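Local structure of extracellular ligand-binding receptor (Sphaerobacter thermophilus, 4ZPJ) at residues A156-D160 and R170-A174; R164-R170 and F383-G389; A210-R215 and D419-F423; Y339-I343 and P377-F381; R346-A351 and A368-F374. The protein probably serves as the extracellular substrate-binding component of an ABC transporter, capturing a small ligand in the leucine-binding protein manner. All coordinates share one frame; numbering follows the deposited sequence.

Contact 1: A156-D160 and R170-A174; sequences ALTRD and RVSFA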
# COMPACT_ATOMS: atom_id res chain seq x y z
N ALA A 156 -6.22 1.70 12.54
CA ALA A 156 -7.48 1.46 13.21
C ALA A 156 -8.57 0.87 12.30
O ALA A 156 -9.42 0.12 12.76
CB ALA A 156 -7.97 2.73 13.87
N LEU A 157 -8.56 1.18 11.01
CA LEU A 157 -9.71 0.78 10.22
C LEU A 157 -9.94 -0.72 10.26
O LEU A 157 -11.08 -1.15 10.18
CB LEU A 157 -9.56 1.24 8.77
CG LEU A 157 -10.80 1.17 7.89
CD1 LEU A 157 -11.84 2.16 8.45
CD2 LEU A 157 -10.40 1.49 6.46
N THR A 158 -8.88 -1.52 10.38
CA THR A 158 -9.02 -2.97 10.50
C THR A 158 -8.57 -3.54 11.86
O THR A 158 -9.01 -4.62 12.27
CB THR A 158 -8.27 -3.74 9.34
OG1 THR A 158 -6.86 -3.38 9.25
CG2 THR A 158 -8.93 -3.50 7.99
N ARG A 159 -7.67 -2.84 12.53
CA ARG A 159 -7.10 -3.35 13.76
C ARG A 159 -7.87 -3.01 15.03
O ARG A 159 -7.79 -3.73 16.02
CB ARG A 159 -5.66 -2.86 13.84
CG ARG A 159 -4.77 -3.57 12.85
CD ARG A 159 -3.50 -2.83 12.53
NE ARG A 159 -2.73 -2.52 13.71
CZ ARG A 159 -1.88 -3.35 14.30
NH1 ARG A 159 -1.25 -2.94 15.38
NH2 ARG A 159 -1.67 -4.58 13.83
N ASP A 160 -8.60 -1.91 15.02
CA ASP A 160 -9.42 -1.51 16.14
C ASP A 160 -10.78 -2.16 15.98
O ASP A 160 -11.48 -1.84 15.04
CB ASP A 160 -9.56 0.04 16.18
CG ASP A 160 -10.32 0.54 17.43
OD1 ASP A 160 -11.03 -0.25 18.13
OD2 ASP A 160 -10.25 1.76 17.70
N ARG A 170 -10.16 -4.24 3.33
CA ARG A 170 -9.00 -3.51 2.87
C ARG A 170 -8.07 -4.40 2.10
O ARG A 170 -7.72 -5.48 2.59
CB ARG A 170 -8.30 -2.86 4.06
CG ARG A 170 -7.06 -2.10 3.67
CD ARG A 170 -6.89 -0.85 4.52
NE ARG A 170 -6.52 -1.20 5.85
CZ ARG A 170 -6.42 -0.36 6.87
NH1 ARG A 170 -6.66 0.96 6.74
NH2 ARG A 170 -6.04 -0.84 8.05
N VAL A 171 -7.67 -3.98 0.90
CA VAL A 171 -6.84 -4.85 0.04
C VAL A 171 -5.42 -4.31 -0.10
O VAL A 171 -4.58 -4.92 -0.78
CB VAL A 171 -7.42 -5.04 -1.36
CG1 VAL A 171 -8.77 -5.72 -1.32
CG2 VAL A 171 -7.52 -3.72 -2.09
N SER A 172 -5.15 -3.14 0.48
CA SER A 172 -3.79 -2.58 0.41
C SER A 172 -2.89 -3.02 1.60
O SER A 172 -2.06 -3.96 1.52
CB SER A 172 -3.92 -1.06 0.30
OG SER A 172 -4.68 -0.55 1.38
N PHE A 173 -3.07 -2.39 2.74
CA PHE A 173 -2.23 -2.70 3.88
C PHE A 173 -2.79 -1.91 5.03
O PHE A 173 -3.50 -0.93 4.81
CB PHE A 173 -0.75 -2.27 3.64
CG PHE A 173 -0.61 -0.92 3.02
CD1 PHE A 173 -0.59 0.21 3.81
CD2 PHE A 173 -0.53 -0.77 1.65
CE1 PHE A 173 -0.49 1.48 3.26
CE2 PHE A 173 -0.45 0.50 1.08
CZ PHE A 173 -0.42 1.62 1.89
N ALA A 174 -2.53 -2.37 6.25
CA ALA A 174 -2.53 -1.39 7.34
C ALA A 174 -1.12 -0.79 7.36
O ALA A 174 -0.14 -1.53 7.13
CB ALA A 174 -2.85 -2.07 8.66
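Arg170 lays its guanidinium group obliquely against Thr158 and Leu157 on the short helix 156-159. Its NH2 donates to Thr158 OG1 over 2.9 Å, in a bond bent to 131° at the hydrogen, with the hydroxyl tilted 30° out of the guanidinium plane. NH1 instead rests against the methylene of Leu157, whose CB lies 3.6 Å from it. The long side chain reaches the helix because CG stands opposite the backbone N (chi1 179°) and the chain then bends at chi2 and chi3. Thr158 suits its place by being two-sided: OG1 accepts from the arginine and also bonds to Asp420 OD2, while CG2 packs 4.0 Å from Arg170 CB. Arg159 adds only aliphatic length here, its CD touching Ala174 CB at 4.0 Å, and sends NH2 to the backbone carbonyl of Asp420 and NH1 to the C-terminal carboxylate of Phe423. A leucine in place of Arg170 would probably leave Thr158 OG1 without this donor and the carbonyls of Ala152 and Leu154, both held by NH1, without theirs. The contact thus ties helix 156-159 to the end of strand 168-170, the outermost strand of its sheet, beside Val149 of the neighbouring strand 147-149.

Contact 2: R164-R170 and F383-G389; sequences RSPYLFR and FHPESQG. With ZN (zinc ion), chain I.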
# COMPACT_ATOMS: atom_id res chain seq x y z
N ARG A 164 -13.76 -1.27 12.84
CA ARG A 164 -13.96 -2.25 11.82
C ARG A 164 -15.41 -2.52 11.67
O ARG A 164 -16.23 -2.08 12.48
CB ARG A 164 -13.15 -3.58 12.06
CG ARG A 164 -13.68 -4.50 13.10
CD ARG A 164 -12.90 -5.83 13.09
NE ARG A 164 -11.48 -5.75 13.45
CZ ARG A 164 -10.91 -6.37 14.48
NH1 ARG A 164 -11.61 -7.12 15.31
NH2 ARG A 164 -9.59 -6.27 14.68
N SER A 165 -15.74 -3.23 10.60
CA SER A 165 -17.13 -3.57 10.31
C SER A 165 -17.14 -4.64 9.23
O SER A 165 -16.26 -4.66 8.38
CB SER A 165 -17.84 -2.26 9.82
OG SER A 165 -18.98 -2.52 9.04
N PRO A 166 -18.17 -5.49 9.20
CA PRO A 166 -18.29 -6.48 8.09
C PRO A 166 -18.48 -5.84 6.71
O PRO A 166 -18.23 -6.48 5.71
CB PRO A 166 -19.50 -7.29 8.44
CG PRO A 166 -20.09 -6.72 9.69
CD PRO A 166 -19.24 -5.58 10.19
N TYR A 167 -18.89 -4.58 6.66
CA TYR A 167 -18.98 -3.89 5.38
C TYR A 167 -17.63 -3.37 4.86
O TYR A 167 -17.53 -3.09 3.69
CB TYR A 167 -20.03 -2.77 5.45
CG TYR A 167 -21.40 -3.31 5.72
CD1 TYR A 167 -22.13 -3.91 4.71
CD2 TYR A 167 -21.97 -3.24 6.98
CE1 TYR A 167 -23.38 -4.46 4.97
CE2 TYR A 167 -23.22 -3.77 7.24
CZ TYR A 167 -23.91 -4.39 6.23
OH TYR A 167 -25.16 -4.93 6.47
N LEU A 168 -16.58 -3.31 5.70
CA LEU A 168 -15.27 -2.76 5.30
C LEU A 168 -14.21 -3.83 5.07
O LEU A 168 -13.96 -4.65 5.93
CB LEU A 168 -14.74 -1.79 6.35
CG LEU A 168 -15.75 -0.71 6.76
CD1 LEU A 168 -15.21 0.16 7.90
CD2 LEU A 168 -16.13 0.13 5.57
N PHE A 169 -13.61 -3.80 3.90
CA PHE A 169 -12.52 -4.65 3.52
C PHE A 169 -11.38 -3.78 3.10
O PHE A 169 -11.59 -2.71 2.52
CB PHE A 169 -12.92 -5.53 2.31
CG PHE A 169 -14.06 -6.48 2.57
CD1 PHE A 169 -15.38 -6.02 2.55
CD2 PHE A 169 -13.82 -7.79 2.80
CE1 PHE A 169 -16.44 -6.89 2.81
CE2 PHE A 169 -14.88 -8.70 3.02
CZ PHE A 169 -16.19 -8.24 3.02
N ARG A 170 -10.16 -4.24 3.33
CA ARG A 170 -9.00 -3.51 2.87
C ARG A 170 -8.07 -4.40 2.10
O ARG A 170 -7.72 -5.48 2.59
CB ARG A 170 -8.30 -2.86 4.06
CG ARG A 170 -7.06 -2.10 3.67
CD ARG A 170 -6.89 -0.85 4.52
NE ARG A 170 -6.52 -1.20 5.85
CZ ARG A 170 -6.42 -0.36 6.87
NH1 ARG A 170 -6.66 0.96 6.74
NH2 ARG A 170 -6.04 -0.84 8.05
N PHE A 383 -8.35 -12.48 2.63
CA PHE A 383 -8.74 -11.51 3.66
C PHE A 383 -8.65 -12.17 5.01
O PHE A 383 -9.04 -13.29 5.15
CB PHE A 383 -10.19 -11.08 3.47
CG PHE A 383 -10.39 -10.05 2.35
CD1 PHE A 383 -9.79 -8.80 2.41
CD2 PHE A 383 -11.24 -10.32 1.27
CE1 PHE A 383 -10.00 -7.86 1.41
CE2 PHE A 383 -11.47 -9.36 0.27
CZ PHE A 383 -10.81 -8.17 0.31
N HIS A 384 -8.20 -11.45 6.02
CA HIS A 384 -8.33 -11.98 7.36
C HIS A 384 -9.83 -12.11 7.72
O HIS A 384 -10.64 -11.18 7.49
CB HIS A 384 -7.61 -11.05 8.34
CG HIS A 384 -7.26 -11.72 9.62
ND1 HIS A 384 -8.16 -11.82 10.67
CD2 HIS A 384 -6.16 -12.40 10.00
CE1 HIS A 384 -7.61 -12.53 11.64
NE2 HIS A 384 -6.40 -12.92 11.25
N PRO A 385 -10.20 -13.25 8.30
CA PRO A 385 -11.63 -13.43 8.58
C PRO A 385 -12.18 -12.48 9.66
O PRO A 385 -13.37 -12.32 9.77
CB PRO A 385 -11.74 -14.90 9.06
CG PRO A 385 -10.35 -15.34 9.32
CD PRO A 385 -9.36 -14.36 8.78
N GLU A 386 -11.32 -11.90 10.48
CA GLU A 386 -11.76 -10.99 11.53
C GLU A 386 -11.49 -9.53 11.23
O GLU A 386 -12.38 -8.74 11.41
CB GLU A 386 -11.12 -11.37 12.82
CG GLU A 386 -11.63 -12.73 13.30
CD GLU A 386 -10.69 -13.38 14.29
OE1 GLU A 386 -9.57 -12.87 14.43
OE2 GLU A 386 -11.06 -14.36 14.96
N SER A 387 -10.31 -9.16 10.74
CA SER A 387 -10.04 -7.74 10.42
C SER A 387 -10.55 -7.31 9.05
O SER A 387 -10.81 -6.12 8.79
CB SER A 387 -8.56 -7.45 10.49
OG SER A 387 -7.79 -8.08 9.44
N GLN A 388 -10.69 -8.29 8.17
CA GLN A 388 -10.99 -8.07 6.75
C GLN A 388 -9.96 -7.21 6.07
O GLN A 388 -10.24 -6.57 5.06
CB GLN A 388 -12.41 -7.57 6.55
CG GLN A 388 -13.39 -8.59 7.07
CD GLN A 388 -14.82 -8.36 6.69
OE1 GLN A 388 -15.64 -9.26 6.81
NE2 GLN A 388 -15.14 -7.16 6.27
N GLY A 389 -8.75 -7.23 6.61
CA GLY A 389 -7.59 -6.61 5.97
C GLY A 389 -6.90 -7.76 5.26
O GLY A 389 -7.42 -8.90 5.24
ZN ZN I . -9.36 -14.44 16.25
O HOH W 1 -18.15 -9.24 5.96
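Gln388 pushes its amide into the bend of 164-170 and satisfies two backbone carbonyls there with one nitrogen. NE2 donates to Leu168 O at 2.8 Å and to Pro166 O at 3.2 Å, the second bond almost straight at 176°. Both acceptors lie in the amide plane, although NE2 stands above the plane of each carbonyl. The other end of the amide is served by a water that donates to Gln388 OE1 and to Pro166 O, which therefore accepts twice. Glutamine suits the position because it offers a donor and an acceptor while its flat amide, 16° from parallel, stacks on the ring of Phe169 with NE2 over the ring centre. In the backbone, Arg170 N gives its hydrogen to Gln388 O at 2.9 Å. Phe169 in turn directs an edge at the face of Phe383, a T-shaped pair with centroids 5.0 Å apart. Two serines hold the loops in shape as ST turns: Ser165 OG accepts from Tyr167 N, and Ser387 OG from Gly389 N while also bonding Asp420. Glu386, an exposed residue of the loop, grips a zinc ion through both carboxylate oxygens, and its backbone O meets Arg164 CD at 3.4 Å. The loop joining strands 379-383 and 390-401 is thereby fastened along edge strand 168-170, with helix 362-371 packing on Phe169 through Leu366 and Leu369.

Contact 3: A210-R215 and D419-F423; sequences AAFRSR and DDLSF. With ZN (zinc ion), chain C.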
# COMPACT_ATOMS: atom_id res chain seq x y z
N ALA A 210 5.96 2.45 14.57
CA ALA A 210 5.43 1.56 15.60
C ALA A 210 5.36 0.13 15.14
O ALA A 210 5.58 -0.77 15.93
CB ALA A 210 4.05 2.03 16.04
N ALA A 211 5.10 -0.09 13.85
CA ALA A 211 4.96 -1.43 13.34
C ALA A 211 6.34 -2.03 13.22
O ALA A 211 6.55 -3.20 13.54
CB ALA A 211 4.21 -1.42 12.02
N PHE A 212 7.31 -1.22 12.81
CA PHE A 212 8.67 -1.68 12.70
C PHE A 212 9.26 -2.03 14.06
O PHE A 212 9.87 -3.07 14.21
CB PHE A 212 9.56 -0.65 12.01
CG PHE A 212 10.86 -1.24 11.52
CD1 PHE A 212 11.95 -1.39 12.37
CD2 PHE A 212 10.97 -1.69 10.20
CE1 PHE A 212 13.13 -1.94 11.93
CE2 PHE A 212 12.17 -2.21 9.74
CZ PHE A 212 13.25 -2.35 10.61
N ARG A 213 9.11 -1.12 15.01
CA ARG A 213 9.54 -1.31 16.39
C ARG A 213 8.99 -2.61 16.97
O ARG A 213 9.72 -3.40 17.61
CB ARG A 213 9.00 -0.17 17.24
CG ARG A 213 9.16 -0.36 18.73
CD ARG A 213 8.48 0.72 19.57
NE ARG A 213 9.14 2.03 19.48
CZ ARG A 213 10.21 2.39 20.18
NH1 ARG A 213 10.72 3.62 20.02
NH2 ARG A 213 10.78 1.56 21.04
N SER A 214 7.70 -2.79 16.81
CA SER A 214 7.00 -3.94 17.38
C SER A 214 7.61 -5.25 16.91
O SER A 214 7.96 -6.07 17.73
CB SER A 214 5.52 -3.86 17.00
OG SER A 214 4.86 -5.05 17.36
N ARG A 215 7.80 -5.43 15.61
CA ARG A 215 8.45 -6.65 15.13
C ARG A 215 9.89 -6.74 15.51
O ARG A 215 10.40 -7.85 15.73
CB ARG A 215 8.44 -6.76 13.60
CG ARG A 215 7.12 -6.87 12.91
CD ARG A 215 6.35 -8.11 13.26
NE ARG A 215 7.04 -9.34 12.89
CZ ARG A 215 6.47 -10.54 13.00
NH1 ARG A 215 5.23 -10.64 13.45
NH2 ARG A 215 7.15 -11.64 12.66
N ASP A 419 -0.40 -11.10 7.85
CA ASP A 419 -1.64 -10.37 8.09
C ASP A 419 -1.43 -9.00 8.74
O ASP A 419 -0.29 -8.65 9.09
CB ASP A 419 -2.64 -11.19 8.88
CG ASP A 419 -2.17 -11.57 10.26
OD1 ASP A 419 -1.56 -10.77 11.01
OD2 ASP A 419 -2.47 -12.73 10.61
N ASP A 420 -2.51 -8.26 8.90
CA ASP A 420 -2.43 -6.90 9.41
C ASP A 420 -2.54 -6.83 10.95
O ASP A 420 -2.77 -5.79 11.53
CB ASP A 420 -3.45 -5.97 8.71
CG ASP A 420 -4.89 -6.40 8.91
OD1 ASP A 420 -5.13 -7.56 9.32
OD2 ASP A 420 -5.79 -5.59 8.61
N LEU A 421 -2.32 -7.94 11.63
CA LEU A 421 -2.52 -7.95 13.05
C LEU A 421 -1.26 -8.36 13.76
O LEU A 421 -1.29 -8.46 14.95
CB LEU A 421 -3.59 -8.96 13.39
CG LEU A 421 -5.01 -8.73 12.90
CD1 LEU A 421 -5.83 -10.00 13.15
CD2 LEU A 421 -5.59 -7.57 13.66
N SER A 422 -0.17 -8.60 13.05
CA SER A 422 0.94 -9.39 13.64
C SER A 422 2.10 -8.44 14.04
O SER A 422 3.27 -8.78 13.93
CB SER A 422 1.36 -10.49 12.65
OG SER A 422 1.48 -9.96 11.31
N PHE A 423 1.74 -7.24 14.50
CA PHE A 423 2.67 -6.14 14.75
C PHE A 423 1.93 -5.02 15.48
O PHE A 423 0.68 -5.10 15.63
CB PHE A 423 3.37 -5.63 13.47
CG PHE A 423 2.44 -5.11 12.39
CD1 PHE A 423 1.97 -3.81 12.44
CD2 PHE A 423 2.03 -5.92 11.35
CE1 PHE A 423 1.08 -3.32 11.50
CE2 PHE A 423 1.17 -5.43 10.37
CZ PHE A 423 0.69 -4.11 10.47
OXT PHE A 423 2.55 -4.06 15.93
ZN ZN C . -1.76 -13.71 12.35
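Ala211 and Phe423 bring their backbones to 5.4 Å between CA atoms, where the irregular C-terminal tail 419-423 ends against the regular helix 203-218. Within 210-215 the helical bond from Ser214 N to Ala210 O persists, whereas the tail is shaped by an Asx turn in which Asp419 OD1 accepts from Leu421 N. Ser422 OG reaches the same oxygen from the opposite face of the carboxylate, and Asp419 OD2 binds a zinc ion at 2.1 Å. The chain end itself is received by Ser214, whose OG donates to the terminal OXT of Phe423 over 2.9 Å; a small hydroxyl fits where the carboxylate comes so near the helix. Beside it Ala211 CB lies 3.3 Å from Phe423 CD1, a tight approach for which the single methyl of alanine is suited. Arg215 bends at chi2 and chi3 (-64° and -61°), which swings NH1 to Ser422 O at 2.7 Å, in the plane of both the guanidinium and the carbonyl. Its NE keeps a salt bridge to Asp184. Replacing Arg215 by an alanine would probably leave Ser422 O and Asp184 without this donor and open a gap beside Phe423 CB, against which CD and CG lie. The C-terminal tail thus docks on helix 203-218 of this periplasmic-binding-protein fold through a serine-bound carboxylate and an arginine-bound carbonyl, with Arg159 holding the other carboxylate oxygen of Phe423.

Contact 4: Y339-I343 and P377-F381; sequences YAGYI and PAGNF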
# COMPACT_ATOMS: atom_id res chain seq x y z
N TYR A 339 -0.61 -1.80 -8.24
CA TYR A 339 -0.80 -3.15 -7.76
C TYR A 339 -2.03 -3.24 -6.86
O TYR A 339 -2.89 -4.18 -6.98
CB TYR A 339 0.47 -3.63 -7.00
CG TYR A 339 0.19 -4.90 -6.21
CD1 TYR A 339 0.10 -6.12 -6.84
CD2 TYR A 339 -0.08 -4.85 -4.85
CE1 TYR A 339 -0.18 -7.29 -6.11
CE2 TYR A 339 -0.42 -5.99 -4.12
CZ TYR A 339 -0.44 -7.20 -4.73
OH TYR A 339 -0.74 -8.32 -3.95
N ALA A 340 -2.11 -2.30 -5.93
CA ALA A 340 -3.18 -2.32 -4.93
C ALA A 340 -4.57 -2.12 -5.55
O ALA A 340 -5.52 -2.81 -5.16
CB ALA A 340 -2.92 -1.27 -3.85
N GLY A 341 -4.67 -1.24 -6.55
CA GLY A 341 -5.88 -1.10 -7.37
C GLY A 341 -6.26 -2.37 -8.13
O GLY A 341 -7.43 -2.78 -8.17
N TYR A 342 -5.28 -3.02 -8.70
CA TYR A 342 -5.50 -4.27 -9.38
C TYR A 342 -6.12 -5.36 -8.47
O TYR A 342 -7.08 -6.02 -8.81
CB TYR A 342 -4.17 -4.72 -9.99
CG TYR A 342 -4.32 -5.98 -10.75
CD1 TYR A 342 -4.90 -5.97 -12.03
CD2 TYR A 342 -3.89 -7.19 -10.22
CE1 TYR A 342 -5.06 -7.14 -12.76
CE2 TYR A 342 -4.09 -8.35 -10.93
CZ TYR A 342 -4.66 -8.32 -12.20
OH TYR A 342 -4.78 -9.50 -12.88
N ILE A 343 -5.59 -5.51 -7.28
CA ILE A 343 -6.15 -6.45 -6.30
C ILE A 343 -7.58 -6.04 -5.93
O ILE A 343 -8.46 -6.89 -5.73
CB ILE A 343 -5.26 -6.48 -5.03
CG1 ILE A 343 -3.83 -6.90 -5.35
CG2 ILE A 343 -5.88 -7.35 -3.93
CD1 ILE A 343 -3.66 -8.38 -5.70
N PRO A 377 -0.34 -10.95 -8.41
CA PRO A 377 0.98 -10.64 -8.88
C PRO A 377 2.04 -10.66 -7.80
O PRO A 377 3.22 -10.75 -8.14
CB PRO A 377 0.85 -9.27 -9.49
CG PRO A 377 -0.60 -8.99 -9.65
CD PRO A 377 -1.36 -9.95 -8.80
N ALA A 378 1.66 -10.55 -6.53
CA ALA A 378 2.66 -10.60 -5.42
C ALA A 378 2.66 -11.97 -4.76
O ALA A 378 3.53 -12.29 -3.97
CB ALA A 378 2.39 -9.52 -4.40
N GLY A 379 1.72 -12.83 -5.14
CA GLY A 379 1.52 -14.10 -4.43
C GLY A 379 0.07 -14.23 -4.04
O GLY A 379 -0.83 -13.48 -4.55
N ASN A 380 -0.18 -15.14 -3.13
CA ASN A 380 -1.54 -15.44 -2.77
C ASN A 380 -2.12 -14.33 -1.88
O ASN A 380 -1.41 -13.68 -1.12
CB ASN A 380 -1.61 -16.81 -2.15
CG ASN A 380 -1.23 -17.91 -3.15
OD1 ASN A 380 -0.31 -18.67 -2.93
ND2 ASN A 380 -1.89 -17.94 -4.26
N PHE A 381 -3.41 -14.11 -2.06
CA PHE A 381 -4.11 -13.08 -1.42
C PHE A 381 -5.41 -13.67 -0.93
O PHE A 381 -6.16 -14.38 -1.69
CB PHE A 381 -4.41 -11.90 -2.35
CG PHE A 381 -5.21 -10.79 -1.67
CD1 PHE A 381 -6.57 -10.89 -1.54
CD2 PHE A 381 -4.56 -9.68 -1.10
CE1 PHE A 381 -7.31 -9.89 -0.88
CE2 PHE A 381 -5.25 -8.68 -0.46
CZ PHE A 381 -6.65 -8.78 -0.36
O HOH W 2 -0.90 -10.65 -5.16
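Pro377 is the bump that enters the hollow between Tyr339, Tyr342 and Ile343 on one side of helix 336-354. Its CG lies 3.8 Å from Tyr342 CE2 and meets the edge of the Tyr339 ring at CE1, 3.9 Å away, while CD faces Ile343 CD1. A rigid, compact proline ring suits such a wedge, having little freedom to lose. Next along, the small Ala378 tucks its CB against the end of Tyr339, 3.4 Å from OH. The second fit is reversed, with the helix supplying the bump: Ile343 CG2, set opposite its own backbone N, drops onto the face of Phe381 as a CH-pi contact, 3.8 Å from the ring centroid and 12° off the normal. The same isoleucine covers a face of Tyr339 with CG1, so its branches serve two rings. At the polar end, one water bonds to Tyr339 OH at 2.6 Å, accepts from Ala378 N and donates to Gly379 O, settling the backbone of the turn. Tyr342 OH bonds instead to Gln84. The arrangement is a helix-on-sheet packing: helix 336-354 lies against the hairpin of strands 373-376 and 379-383, with the turn residues as well as a strand residue filling the interface.

Contact 5: R346-A351 and A368-F374; sequences RVIAEA and ALKAVEF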
# COMPACT_ATOMS: atom_id res chain seq x y z
N ARG A 346 -9.75 -7.34 -8.82
CA ARG A 346 -9.78 -8.81 -8.89
C ARG A 346 -10.69 -9.35 -7.80
O ARG A 346 -11.47 -10.25 -8.02
CB ARG A 346 -8.40 -9.44 -8.68
CG ARG A 346 -7.59 -9.77 -9.88
CD ARG A 346 -8.25 -10.70 -10.91
NE ARG A 346 -8.37 -12.09 -10.51
CZ ARG A 346 -7.36 -12.95 -10.46
NH1 ARG A 346 -6.12 -12.59 -10.75
NH2 ARG A 346 -7.60 -14.20 -10.12
N VAL A 347 -10.56 -8.80 -6.61
CA VAL A 347 -11.46 -9.15 -5.53
C VAL A 347 -12.92 -8.95 -5.99
O VAL A 347 -13.77 -9.82 -5.79
CB VAL A 347 -11.20 -8.25 -4.32
CG1 VAL A 347 -12.36 -8.29 -3.36
CG2 VAL A 347 -9.90 -8.64 -3.62
N ILE A 348 -13.20 -7.81 -6.64
CA ILE A 348 -14.56 -7.47 -6.96
C ILE A 348 -15.00 -8.45 -7.99
O ILE A 348 -16.06 -9.02 -7.87
CB ILE A 348 -14.66 -6.05 -7.53
CG1 ILE A 348 -14.53 -5.06 -6.38
CG2 ILE A 348 -15.96 -5.85 -8.23
CD1 ILE A 348 -14.24 -3.67 -6.80
N ALA A 349 -14.13 -8.69 -8.96
CA ALA A 349 -14.42 -9.62 -10.05
C ALA A 349 -14.65 -11.05 -9.57
O ALA A 349 -15.54 -11.71 -10.06
CB ALA A 349 -13.31 -9.59 -11.10
N GLU A 350 -13.87 -11.50 -8.59
CA GLU A 350 -14.02 -12.84 -8.07
C GLU A 350 -15.30 -12.93 -7.26
O GLU A 350 -16.02 -13.93 -7.33
CB GLU A 350 -12.84 -13.22 -7.18
CG GLU A 350 -11.54 -13.23 -7.94
CD GLU A 350 -11.21 -14.57 -8.59
OE1 GLU A 350 -11.50 -15.63 -8.01
OE2 GLU A 350 -10.61 -14.57 -9.67
N ALA A 351 -15.61 -11.87 -6.49
CA ALA A 351 -16.82 -11.93 -5.68
C ALA A 351 -18.05 -11.91 -6.58
O ALA A 351 -18.98 -12.70 -6.39
CB ALA A 351 -16.89 -10.81 -4.67
N ALA A 368 -19.31 -13.68 -0.16
CA ALA A 368 -18.39 -13.97 -1.29
C ALA A 368 -17.05 -13.17 -1.16
O ALA A 368 -15.94 -13.72 -1.32
CB ALA A 368 -19.05 -13.78 -2.66
N LEU A 369 -17.14 -11.90 -0.81
CA LEU A 369 -15.91 -11.10 -0.57
C LEU A 369 -15.05 -11.72 0.52
O LEU A 369 -13.84 -11.85 0.32
CB LEU A 369 -16.23 -9.68 -0.19
CG LEU A 369 -16.80 -8.90 -1.33
CD1 LEU A 369 -17.63 -7.75 -0.79
CD2 LEU A 369 -15.70 -8.37 -2.26
N LYS A 370 -15.66 -12.13 1.64
CA LYS A 370 -14.88 -12.76 2.70
C LYS A 370 -14.08 -14.00 2.22
O LYS A 370 -12.98 -14.28 2.75
CB LYS A 370 -15.75 -13.21 3.89
CG LYS A 370 -16.20 -12.10 4.79
CD LYS A 370 -16.60 -12.57 6.20
CE LYS A 370 -15.37 -12.51 7.08
NZ LYS A 370 -15.53 -13.34 8.30
N ALA A 371 -14.66 -14.73 1.27
CA ALA A 371 -14.07 -15.98 0.76
C ALA A 371 -13.14 -15.79 -0.44
O ALA A 371 -12.57 -16.74 -0.94
CB ALA A 371 -15.20 -16.96 0.39
N VAL A 372 -12.93 -14.58 -0.89
CA VAL A 372 -12.12 -14.41 -2.08
C VAL A 372 -10.69 -14.86 -1.81
O VAL A 372 -10.09 -14.44 -0.80
CB VAL A 372 -12.15 -12.95 -2.58
CG1 VAL A 372 -11.02 -12.69 -3.56
CG2 VAL A 372 -13.47 -12.68 -3.26
N GLU A 373 -10.14 -15.63 -2.74
CA GLU A 373 -8.78 -16.06 -2.71
C GLU A 373 -8.20 -16.32 -4.12
O GLU A 373 -8.79 -17.01 -4.92
CB GLU A 373 -8.70 -17.37 -1.89
CG GLU A 373 -7.38 -17.45 -1.15
CD GLU A 373 -7.03 -18.85 -0.66
OE1 GLU A 373 -7.96 -19.40 -0.02
OE2 GLU A 373 -5.87 -19.35 -0.92
N PHE A 374 -7.00 -15.84 -4.41
CA PHE A 374 -6.41 -16.10 -5.71
C PHE A 374 -4.91 -15.87 -5.57
O PHE A 374 -4.45 -15.30 -4.56
CB PHE A 374 -7.01 -15.17 -6.79
CG PHE A 374 -6.94 -13.71 -6.41
CD1 PHE A 374 -5.88 -12.95 -6.78
CD2 PHE A 374 -7.97 -13.12 -5.68
CE1 PHE A 374 -5.80 -11.61 -6.45
CE2 PHE A 374 -7.91 -11.78 -5.31
CZ PHE A 374 -6.82 -11.02 -5.70
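Arg346 opens the helical segment by stretching over Phe374. Its CB makes a CH-pi contact with the ring, and the guanidinium folds back above it as an off-centre cation-pi pair, CZ being 4.5 Å from the centroid with the two planes 34° apart. Bends at chi2 and chi3 (-57° and -72°) bring about that return. Arginine suits this partly exposed edge because it can cover an aromatic ring and still keep a charged partner: NH2 forms a salt bridge with Glu350 OE2 at 3.1 Å, one helical turn on, which probably steadies the guanidinium over the ring. Val347, which is buried, has CG1 3.5 Å from Leu369 CD2 and CG2 at the edge of Phe374, 4.1 Å from CE2. Here, within the periplasmic-binding-protein fold, helix 336-354 packs against both helix 362-371 and strand 373-376 of the antiparallel sheet, which follow each other in the chain. Glu350, besides its salt bridge, lays its CB 4.0 Å from Val372 CG2, using the aliphatic root of a charged residue as cover. Ala351 closes the segment where the two segments come nearest, 5.1 Å between its CA and that of Ala368. A methyl group is what this spacing admits: the CB atoms of Ala351 and Ala368 stand 4.2 Å apart, and Leu369 CD2 reaches Ala351 CB at 3.6 Å.

Overall arrangement
Contacts 1, 2 and 4 are buried, contact 5 is partly so, and contact 3 lies at the surface. Contacts 1 and 2 share Arg170 and strand 168-170; contacts 4 and 5 both use helix 336-354 and meet neighbouring strands of one antiparallel sheet. Chemistry follows place: contact 4 is almost wholly apolar apart from one water, contact 5 adds a salt bridge and a cation-pi pair towards its exposed edge, contact 1 turns on an arginine bonded to a threonine hydroxyl, and contacts 2 and 3 on side chains bonded to backbone carbonyls or the chain end. Asp420 of the tail links these three, bonding Thr158 and Ser387. Val171 packs on Ile343 and Val347, joining contact 1 to contacts 4 and 5.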